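Local atomic coordinates of fructose-bisphosphate aldolase (Plasmodium falciparum, PDB entry 4TR9), a protein that belongs to the class I fructose-bisphosphate aldolase family of TIM-barrel enzymes and assembles from four chains. Residues A[37-50]-A[57-70]. Residues are numbered along the deposited sequence; the frame is centred on the assembly and turned at random.
Sequences LAADESTQTIKKRF and NTIENRASYRDLLF. With 38D (N'-[(E)-(2,4-dichlorophenyl)methylidene]-3,4-dihydroxybenzohydrazide), chain K.
Phe50, Ile46 and Ala39 pack against helix 59-70 in a largely buried contact, which joins barrel strand 35-39 and helix 43-52 to this helix on the strand's outer side. Strand segment 37-39 and helix 59-70 run antiparallel (172°), their axes 11.0 Å apart at closest approach. Ala39 CB meets the edge of the Phe70 ring, 3.9 Å from CZ, and Leu37 CD2 reaches the same rim in the ring plane. Strands 35-39 and 79-84 and helix 59-70 belong to a right-handed beta-alpha-beta unit, as in TIM barrels, with helix 43-52 inserted after the first strand. Beside Ala39, Arg66 has two conformers, making its contacts provisional; in one, bends at chi2 (61°) and chi3 (83°) bring NH2 within 3.2 Å of Ala39 O, a weak hydrogen bond. There NE donates to Arg62 O, Ile46 CG1 lies over one guanidinium face, and Glu41 OE1, 3.6 Å from NH2 and well out of plane, contributes charge alone. Toward the N-terminal end of helix 59-70, Phe50 CZ lies 4.0 Å from Tyr65 CB. Asn57 ND2 bonds weakly to Thr43 O, and its OD1 accepts from Arg62 NH2 (3.2 Å), whose NE pairs with Glu87. Pointing away from helix 59-70, Asp40 accepts a weak bond at OD1 from 38D O07 (3.3 Å) and pairs through OD2 with Lys152.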
ATOM      1  N   LEU A  37     -20.703 -21.280  19.611  1.00 33.80           N
ATOM      2  CA  LEU A  37     -21.675 -20.526  20.394  1.00 38.49           C
ATOM      3  C   LEU A  37     -21.067 -19.227  20.915  1.00 38.62           C
ATOM      4  O   LEU A  37     -20.111 -19.247  21.690  1.00 36.93           O
ATOM      5  CB  LEU A  37     -22.196 -21.366  21.563  1.00 40.52           C
ATOM      6  CG  LEU A  37     -23.033 -20.627  22.611  1.00 38.98           C
ATOM      7  CD1 LEU A  37     -24.320 -20.080  22.005  1.00 41.65           C
ATOM      8  CD2 LEU A  37     -23.335 -21.531  23.798  1.00 43.72           C
ATOM      9  N   ALA A  38     -21.626 -18.101  20.486  1.00 39.43           N
ATOM     10  CA  ALA A  38     -21.130 -16.796  20.907  1.00 47.39           C
ATOM     11  C   ALA A  38     -21.830 -16.322  22.176  1.00 48.33           C
ATOM     12  O   ALA A  38     -22.875 -15.675  22.115  1.00 53.59           O
ATOM     13  CB  ALA A  38     -21.309 -15.777  19.791  1.00 50.61           C
ATOM     14  N   ALA A  39     -21.247 -16.647  23.325  1.00 44.83           N
ATOM     15  CA  ALA A  39     -21.808 -16.242  24.608  1.00 51.05           C
ATOM     16  C   ALA A  39     -20.847 -15.325  25.358  1.00 53.25           C
ATOM     17  O   ALA A  39     -20.669 -15.455  26.569  1.00 51.11           O
ATOM     18  CB  ALA A  39     -22.144 -17.463  25.450  1.00 46.98           C
ATOM     19  N   ASP A  40     -20.231 -14.400  24.630  1.00 48.18           N
ATOM     20  CA  ASP A  40     -19.256 -13.488  25.215  1.00 57.29           C
ATOM     21  C   ASP A  40     -19.784 -12.060  25.297  1.00 58.58           C
ATOM     22  O   ASP A  40     -19.073 -11.108  24.982  1.00 62.54           O
ATOM     23  CB  ASP A  40     -17.954 -13.517  24.412  1.00 50.54           C
ATOM     24  CG  ASP A  40     -18.183 -13.338  22.926  1.00 53.28           C
ATOM     25  OD1 ASP A  40     -19.242 -13.775  22.430  1.00 55.90           O
ATOM     26  OD2 ASP A  40     -17.303 -12.762  22.253  1.00 55.26           O
ATOM     27  N   GLU A  41     -21.034 -11.918  25.726  1.00 57.58           N
ATOM     28  CA  GLU A  41     -21.640 -10.602  25.888  1.00 58.57           C
ATOM     29  C   GLU A  41     -21.043  -9.879  27.090  1.00 67.37           C
ATOM     30  O   GLU A  41     -20.841 -10.478  28.146  1.00 66.31           O
ATOM     31  CB  GLU A  41     -23.159 -10.716  26.050  1.00 60.13           C
ATOM     32  CG  GLU A  41     -23.881 -11.336  24.863  1.00 64.34           C
ATOM     33  CD  GLU A  41     -23.835 -12.853  24.870  1.00 57.03           C
ATOM     34  OE1 GLU A  41     -23.429 -13.433  25.898  1.00 51.85           O
ATOM     35  OE2 GLU A  41     -24.208 -13.463  23.846  1.00 54.89           O
ATOM     36  N   SER A  42     -20.764  -8.590  26.926  1.00 64.70           N
ATOM     37  CA  SER A  42     -20.235  -7.783  28.020  1.00 66.95           C
ATOM     38  C   SER A  42     -21.323  -7.510  29.054  1.00 68.45           C
ATOM     39  O   SER A  42     -22.471  -7.917  28.880  1.00 65.24           O
ATOM     40  CB  SER A  42     -19.659  -6.467  27.495  1.00 68.21           C
ATOM     41  OG  SER A  42     -20.659  -5.676  26.879  1.00 74.29           O
ATOM     42  N   THR A  43     -20.954  -6.819  30.129  1.00 60.75           N
ATOM     43  CA  THR A  43     -21.886  -6.532  31.212  1.00 62.60           C
ATOM     44  C   THR A  43     -23.058  -5.675  30.738  1.00 69.29           C
ATOM     45  O   THR A  43     -24.214  -5.971  31.038  1.00 68.75           O
ATOM     46  CB  THR A  43     -21.185  -5.819  32.383  1.00 70.89           C
ATOM     47  OG1 THR A  43     -20.058  -6.593  32.810  1.00 72.47           O
ATOM     48  CG2 THR A  43     -22.144  -5.639  33.549  1.00 72.55           C
ATOM     49  N   GLN A  44     -22.754  -4.618  29.992  1.00 67.26           N
ATOM     50  CA  GLN A  44     -23.789  -3.730  29.476  1.00 77.31           C
ATOM     51  C   GLN A  44     -24.545  -4.374  28.317  1.00 71.80           C
ATOM     52  O   GLN A  44     -25.673  -3.990  28.011  1.00 73.27           O
ATOM     53  CB  GLN A  44     -23.182  -2.398  29.032  1.00 85.28           C
ATOM     54  CG  GLN A  44     -22.179  -2.517  27.897  1.00 99.15           C
ATOM     55  CD  GLN A  44     -21.632  -1.173  27.458  1.00108.13           C
ATOM     56  OE1 GLN A  44     -21.871  -0.152  28.103  1.00119.05           O
ATOM     57  NE2 GLN A  44     -20.895  -1.166  26.353  1.00 99.73           N
ATOM     58  N   THR A  45     -23.916  -5.356  27.676  1.00 79.25           N
ATOM     59  CA  THR A  45     -24.534  -6.057  26.555  1.00 69.68           C
ATOM     60  C   THR A  45     -25.526  -7.105  27.047  1.00 66.85           C
ATOM     61  O   THR A  45     -26.650  -7.193  26.550  1.00 67.47           O
ATOM     62  CB  THR A  45     -23.481  -6.743  25.664  1.00 66.93           C
ATOM     63  OG1 THR A  45     -22.544  -5.769  25.188  1.00 75.09           O
ATOM     64  CG2 THR A  45     -24.148  -7.419  24.476  1.00 61.83           C
ATOM     65  N   ILE A  46     -25.105  -7.894  28.031  1.00 66.66           N
ATOM     66  CA  ILE A  46     -25.957  -8.932  28.598  1.00 62.63           C
ATOM     67  C   ILE A  46     -27.071  -8.308  29.436  1.00 69.27           C
ATOM     68  O   ILE A  46     -28.081  -8.950  29.724  1.00 67.39           O
ATOM     69  CB  ILE A  46     -25.140  -9.921  29.463  1.00 57.88           C
ATOM     70  CG1 ILE A  46     -25.915 -11.223  29.683  1.00 50.74           C
ATOM     71  CG2 ILE A  46     -24.748  -9.286  30.789  1.00 63.55           C
ATOM     72  CD1 ILE A  46     -26.227 -11.968  28.405  1.00 46.92           C
ATOM     73  N   LYS A  47     -26.884  -7.046  29.814  1.00 59.81           N
ATOM     74  CA  LYS A  47     -27.883  -6.318  30.585  1.00 69.33           C
ATOM     75  C   LYS A  47     -29.153  -6.105  29.772  1.00 67.59           C
ATOM     76  O   LYS A  47     -30.259  -6.343  30.256  1.00 70.00           O
ATOM     77  CB  LYS A  47     -27.333  -4.968  31.047  1.00 74.48           C
ATOM     78  CG  LYS A  47     -28.362  -4.101  31.752  1.00 83.64           C
ATOM     79  CD  LYS A  47     -27.811  -2.723  32.067  1.00 99.81           C
ATOM     80  CE  LYS A  47     -28.867  -1.856  32.730  1.00107.43           C
ATOM     81  NZ  LYS A  47     -29.328  -2.432  34.023  1.00115.09           N
ATOM     82  N   LYS A  48     -28.982  -5.662  28.530  1.00 72.81           N
ATOM     83  CA  LYS A  48     -30.109  -5.391  27.646  1.00 76.15           C
ATOM     84  C   LYS A  48     -30.878  -6.665  27.306  1.00 68.62           C
ATOM     85  O   LYS A  48     -32.020  -6.609  26.854  1.00 70.83           O
ATOM     86  CB  LYS A  48     -29.628  -4.708  26.364  1.00 78.31           C
ATOM     87  CG  LYS A  48     -28.905  -3.392  26.603  1.00 95.91           C
ATOM     88  CD  LYS A  48     -28.499  -2.735  25.295  1.00103.35           C
ATOM     89  CE  LYS A  48     -27.758  -1.431  25.543  1.00107.81           C
ATOM     90  NZ  LYS A  48     -28.576  -0.471  26.334  1.00110.65           N
ATOM     91  N   ARG A  49     -30.242  -7.812  27.525  1.00 79.39           N
ATOM     92  CA  ARG A  49     -30.895  -9.100  27.324  1.00 71.61           C
ATOM     93  C   ARG A  49     -31.776  -9.444  28.519  1.00 71.06           C
ATOM     94  O   ARG A  49     -32.918  -9.873  28.356  1.00 74.89           O
ATOM     95  CB  ARG A  49     -29.859 -10.201  27.096  1.00 59.87           C
ATOM     96  CG  ARG A  49     -28.935  -9.930  25.924  1.00 58.95           C
ATOM     97  CD  ARG A  49     -29.720  -9.790  24.634  1.00 67.08           C
ATOM     98  NE  ARG A  49     -28.992  -9.006  23.641  1.00 71.91           N
ATOM     99  CZ  ARG A  49     -29.204  -7.715  23.410  1.00 77.48           C
ATOM    100  NH1 ARG A  49     -28.493  -7.079  22.489  1.00 90.68           N
ATOM    101  NH2 ARG A  49     -30.131  -7.061  24.096  1.00 83.93           N
ATOM    102  N   PHE A  50     -31.241  -9.249  29.721  1.00 63.13           N
ATOM    103  CA  PHE A  50     -31.986  -9.530  30.942  1.00 66.51           C
ATOM    104  C   PHE A  50     -33.158  -8.568  31.112  1.00 74.83           C
ATOM    105  O   PHE A  50     -34.170  -8.911  31.724  1.00 73.74           O
ATOM    106  CB  PHE A  50     -31.064  -9.460  32.162  1.00 64.37           C
ATOM    107  CG  PHE A  50     -30.137 -10.637  32.293  1.00 58.42           C
ATOM    108  CD1 PHE A  50     -30.315 -11.769  31.514  1.00 50.98           C
ATOM    109  CD2 PHE A  50     -29.094 -10.614  33.204  1.00 60.97           C
ATOM    110  CE1 PHE A  50     -29.464 -12.854  31.635  1.00 43.42           C
ATOM    111  CE2 PHE A  50     -28.241 -11.696  33.332  1.00 54.31           C
ATOM    112  CZ  PHE A  50     -28.427 -12.817  32.546  1.00 48.65           C
ATOM    113  N   ASN A  57     -29.776  -7.592  36.388  1.00 76.34           N
ATOM    114  CA  ASN A  57     -28.445  -7.947  35.908  1.00 69.47           C
ATOM    115  C   ASN A  57     -27.440  -8.082  37.046  1.00 69.26           C
ATOM    116  O   ASN A  57     -26.619  -7.193  37.273  1.00 72.39           O
ATOM    117  CB  ASN A  57     -27.951  -6.912  34.894  1.00 69.97           C
ATOM    118  CG  ASN A  57     -26.640  -7.314  34.240  1.00 67.86           C
ATOM    119  OD1 ASN A  57     -26.293  -8.494  34.190  1.00 64.74           O
ATOM    120  ND2 ASN A  57     -25.904  -6.331  33.737  1.00 68.53           N
ATOM    121  N   THR A  58     -27.514  -9.199  37.761  1.00 67.57           N
ATOM    122  CA  THR A  58     -26.582  -9.477  38.846  1.00 65.00           C
ATOM    123  C   THR A  58     -25.520 -10.472  38.394  1.00 62.86           C
ATOM    124  O   THR A  58     -25.627 -11.057  37.317  1.00 58.78           O
ATOM    125  CB  THR A  58     -27.306 -10.034  40.084  1.00 69.77           C
ATOM    126  OG1 THR A  58     -27.905 -11.295  39.763  1.00 67.18           O
ATOM    127  CG2 THR A  58     -28.384  -9.067  40.547  1.00 76.06           C
ATOM    128  N   ILE A  59     -24.496 -10.661  39.218  1.00 69.37           N
ATOM    129  CA  ILE A  59     -23.436 -11.609  38.901  1.00 64.54           C
ATOM    130  C   ILE A  59     -23.952 -13.040  39.057  1.00 61.62           C
ATOM    131  O   ILE A  59     -23.468 -13.963  38.401  1.00 58.78           O
ATOM    132  CB  ILE A  59     -22.187 -11.386  39.789  1.00 66.90           C
ATOM    133  CG1 ILE A  59     -21.038 -12.298  39.352  1.00 64.08           C
ATOM    134  CG2 ILE A  59     -22.521 -11.585  41.261  1.00 72.02           C
ATOM    135  CD1 ILE A  59     -19.787 -12.153  40.192  1.00 73.33           C
ATOM    136  N   GLU A  60     -24.955 -13.214  39.914  1.00 66.94           N
ATOM    137  CA  GLU A  60     -25.565 -14.523  40.118  1.00 66.27           C
ATOM    138  C   GLU A  60     -26.369 -14.944  38.895  1.00 59.73           C
ATOM    139  O   GLU A  60     -26.348 -16.109  38.501  1.00 56.42           O
ATOM    140  CB  GLU A  60     -26.462 -14.520  41.360  1.00 75.47           C
ATOM    141  CG  GLU A  60     -25.712 -14.574  42.685  1.00 76.01           C
ATOM    142  CD  GLU A  60     -25.068 -13.251  43.056  1.00 89.47           C
ATOM    143  OE1 GLU A  60     -25.482 -12.211  42.503  1.00 91.82           O
ATOM    144  OE2 GLU A  60     -24.150 -13.253  43.902  1.00 91.69           O
ATOM    145  N   ASN A  61     -27.077 -13.992  38.296  1.00 63.44           N
ATOM    146  CA  ASN A  61     -27.897 -14.272  37.124  1.00 59.36           C
ATOM    147  C   ASN A  61     -27.057 -14.535  35.878  1.00 52.50           C
ATOM    148  O   ASN A  61     -27.393 -15.401  35.069  1.00 51.33           O
ATOM    149  CB  ASN A  61     -28.866 -13.120  36.861  1.00 63.90           C
ATOM    150  CG  ASN A  61     -29.941 -13.012  37.923  1.00 68.35           C
ATOM    151  OD1 ASN A  61     -30.222 -13.974  38.637  1.00 71.10           O
ATOM    152  ND2 ASN A  61     -30.553 -11.839  38.027  1.00 73.70           N
ATOM    153  N   ARG A  62     -25.971 -13.785  35.724  1.00 53.03           N
ATOM    154  CA  ARG A  62     -25.059 -13.993  34.606  1.00 54.68           C
ATOM    155  C   ARG A  62     -24.418 -15.371  34.701  1.00 48.66           C
ATOM    156  O   ARG A  62     -24.285 -16.076  33.701  1.00 41.35           O
ATOM    157  CB  ARG A  62     -23.981 -12.908  34.567  1.00 55.75           C
ATOM    158  CG  ARG A  62     -24.507 -11.520  34.244  1.00 62.21           C
ATOM    159  CD  ARG A  62     -23.371 -10.559  33.934  1.00 64.93           C
ATOM    160  NE  ARG A  62     -22.461 -10.397  35.063  1.00 68.42           N
ATOM    161  CZ  ARG A  62     -22.581  -9.448  35.986  1.00 75.76           C
ATOM    162  NH1 ARG A  62     -21.707  -9.374  36.980  1.00 79.47           N
ATOM    163  NH2 ARG A  62     -23.574  -8.573  35.914  1.00 77.32           N
ATOM    164  N   ALA A  63     -24.030 -15.750  35.913  1.00 56.40           N
ATOM    165  CA  ALA A  63     -23.468 -17.072  36.154  1.00 58.77           C
ATOM    166  C   ALA A  63     -24.516 -18.151  35.902  1.00 55.34           C
ATOM    167  O   ALA A  63     -24.235 -19.161  35.260  1.00 50.09           O
ATOM    168  CB  ALA A  63     -22.930 -17.173  37.572  1.00 60.81           C
ATOM    169  N   SER A  64     -25.726 -17.923  36.405  1.00 60.72           N
ATOM    170  CA  SER A  64     -26.819 -18.879  36.255  1.00 53.18           C
ATOM    171  C   SER A  64     -27.187 -19.093  34.790  1.00 48.42           C
ATOM    172  O   SER A  64     -27.447 -20.219  34.365  1.00 44.25           O
ATOM    173  CB  SER A  64     -28.049 -18.412  37.036  1.00 52.01           C
ATOM    174  OG  SER A  64     -27.757 -18.269  38.414  1.00 65.48           O
ATOM    175  N   TYR A  65     -27.207 -18.010  34.022  1.00 52.89           N
ATOM    176  CA  TYR A  65     -27.593 -18.089  32.619  1.00 47.55           C
ATOM    177  C   TYR A  65     -26.560 -18.837  31.786  1.00 45.72           C
ATOM    178  O   TYR A  65     -26.910 -19.706  30.988  1.00 43.61           O
ATOM    179  CB  TYR A  65     -27.810 -16.693  32.035  1.00 48.18           C
ATOM    180  CG  TYR A  65     -28.039 -16.715  30.543  1.00 44.19           C
ATOM    181  CD1 TYR A  65     -29.101 -17.422  29.999  1.00 44.76           C
ATOM    182  CD2 TYR A  65     -27.191 -16.036  29.680  1.00 46.05           C
ATOM    183  CE1 TYR A  65     -29.315 -17.453  28.637  1.00 46.03           C
ATOM    184  CE2 TYR A  65     -27.398 -16.059  28.315  1.00 44.69           C
ATOM    185  CZ  TYR A  65     -28.462 -16.769  27.801  1.00 46.88           C
ATOM    186  OH  TYR A  65     -28.678 -16.797  26.445  1.00 43.33           O
ATOM    187  N   ARG A  66     -25.290 -18.494  31.968  1.00 47.90           N
ATOM    188  CA  ARG A  66     -24.209 -19.148  31.238  0.64 44.97           C
ATOM    189  C   ARG A  66     -24.057 -20.598  31.683  1.00 45.19           C
ATOM    190  O   ARG A  66     -23.559 -21.439  30.937  1.00 45.82           O
ATOM    191  CB  ARG A  66     -22.894 -18.389  31.428  0.64 45.43           C
ATOM    192  CG  ARG A  66     -22.481 -17.558  30.220  0.64 45.03           C
ATOM    193  CD  ARG A  66     -23.512 -16.490  29.892  0.64 46.16           C
ATOM    194  NE  ARG A  66     -23.352 -15.296  30.716  0.64 55.27           N
ATOM    195  CZ  ARG A  66     -22.688 -14.210  30.334  0.64 58.19           C
ATOM    196  NH1 ARG A  66     -22.591 -13.168  31.149  0.64 61.85           N
ATOM    197  NH2 ARG A  66     -22.121 -14.163  29.135  0.64 56.92           N
ATOM    198  N   ASP A  67     -24.491 -20.885  32.907  1.00 52.71           N
ATOM    199  CA  ASP A  67     -24.488 -22.251  33.417  1.00 50.01           C
ATOM    200  C   ASP A  67     -25.550 -23.069  32.694  1.00 42.74           C
ATOM    201  O   ASP A  67     -25.367 -24.256  32.430  1.00 44.42           O
ATOM    202  CB  ASP A  67     -24.738 -22.272  34.926  1.00 58.07           C
ATOM    203  CG  ASP A  67     -25.036 -23.665  35.449  1.00 59.26           C
ATOM    204  OD1 ASP A  67     -24.077 -24.420  35.711  1.00 61.63           O
ATOM    205  OD2 ASP A  67     -26.229 -24.003  35.601  1.00 58.10           O
ATOM    206  N   LEU A  68     -26.665 -22.416  32.378  1.00 42.80           N
ATOM    207  CA  LEU A  68     -27.757 -23.050  31.654  1.00 43.58           C
ATOM    208  C   LEU A  68     -27.314 -23.439  30.250  1.00 47.17           C
ATOM    209  O   LEU A  68     -27.677 -24.500  29.742  1.00 44.61           O
ATOM    210  CB  LEU A  68     -28.969 -22.114  31.595  1.00 48.26           C
ATOM    211  CG  LEU A  68     -30.247 -22.580  30.892  1.00 46.57           C
ATOM    212  CD1 LEU A  68     -31.455 -21.994  31.593  1.00 52.40           C
ATOM    213  CD2 LEU A  68     -30.256 -22.180  29.423  1.00 47.59           C
ATOM    214  N   LEU A  69     -26.525 -22.570  29.628  1.00 44.31           N
ATOM    215  CA  LEU A  69     -26.044 -22.803  28.274  1.00 40.45           C
ATOM    216  C   LEU A  69     -24.996 -23.908  28.232  1.00 43.29           C
ATOM    217  O   LEU A  69     -25.128 -24.875  27.483  1.00 44.66           O
ATOM    218  CB  LEU A  69     -25.462 -21.516  27.684  1.00 41.31           C
ATOM    219  CG  LEU A  69     -26.406 -20.320  27.536  1.00 42.47           C
ATOM    220  CD1 LEU A  69     -25.651 -19.106  27.020  1.00 45.13           C
ATOM    221  CD2 LEU A  69     -27.567 -20.660  26.615  1.00 37.05           C
ATOM    222  N   PHE A  70     -23.958 -23.763  29.049  1.00 42.92           N
ATOM    223  CA  PHE A  70     -22.808 -24.659  28.988  1.00 42.28           C
ATOM    224  C   PHE A  70     -23.081 -25.981  29.697  1.00 43.88           C
ATOM    225  O   PHE A  70     -22.398 -26.976  29.456  1.00 47.58           O
ATOM    226  CB  PHE A  70     -21.575 -23.982  29.593  1.00 43.09           C
ATOM    227  CG  PHE A  70     -21.296 -22.614  29.031  1.00 47.09           C
ATOM    228  CD1 PHE A  70     -21.644 -22.298  27.727  1.00 45.54           C
ATOM    229  CD2 PHE A  70     -20.691 -21.642  29.810  1.00 46.36           C
ATOM    230  CE1 PHE A  70     -21.395 -21.042  27.212  1.00 45.47           C
ATOM    231  CE2 PHE A  70     -20.440 -20.383  29.299  1.00 48.39           C
ATOM    232  CZ  PHE A  70     -20.795 -20.083  27.999  1.00 49.01           C
TER
HETATM  233  N12 38D K 401     -21.882  -4.919  21.584  0.85 78.90           N
HETATM  234  C13 38D K 401     -23.070  -4.611  20.838  0.85 78.90           C
HETATM  235  C15 38D K 401     -23.223  -2.523  22.195  0.85 78.90           C
HETATM  236  C17 38D K 401     -24.234  -0.519  21.360  0.85 78.90           C
HETATM  237  C20 38D K 401     -24.144  -2.465  19.965  0.85 78.90           C
HETATM  238  C01 38D K 401     -20.675  -8.690  19.864  0.85 78.90           C
HETATM  239  C02 38D K 401     -20.354  -9.915  19.278  0.85 78.90           C
HETATM  240  O03 38D K 401     -20.503 -10.124  17.890  0.85 78.90           O
HETATM  241  C04 38D K 401     -19.881 -10.949  20.073  0.85 78.90           C
HETATM  242  C05 38D K 401     -19.727 -10.766  21.435  0.85 78.90           C
HETATM  243  C06 38D K 401     -20.044  -9.551  22.018  0.85 78.90           C
HETATM  244  O07 38D K 401     -19.550 -12.201  19.504  0.85 78.90           O
HETATM  245  C08 38D K 401     -20.508  -8.518  21.233  0.85 78.90           C
HETATM  246  C09 38D K 401     -20.859  -7.193  21.917  0.85 78.90           C
HETATM  247  O10 38D K 401     -20.624  -7.040  23.110  0.85 78.90           O
HETATM  248  N11 38D K 401     -21.475  -6.170  21.117  0.85 78.90           N
HETATM  249  C14 38D K 401     -23.491  -3.153  20.995  0.85 78.90           C
HETATM  250  C16 38D K 401     -23.592  -1.200  22.381  0.85 78.90           C
HETATM  251 CL1  38D K 401     -24.686   1.142  21.620  0.85 78.90          CL
HETATM  252  C19 38D K 401     -24.513  -1.140  20.154  0.85 78.90           C
HETATM  253 CL2  38D K 401     -24.504  -3.229  18.440  0.85 78.90          CL
HETATM  254  O   HOH W   1     -30.274  -4.818  35.906  1.00 64.36           O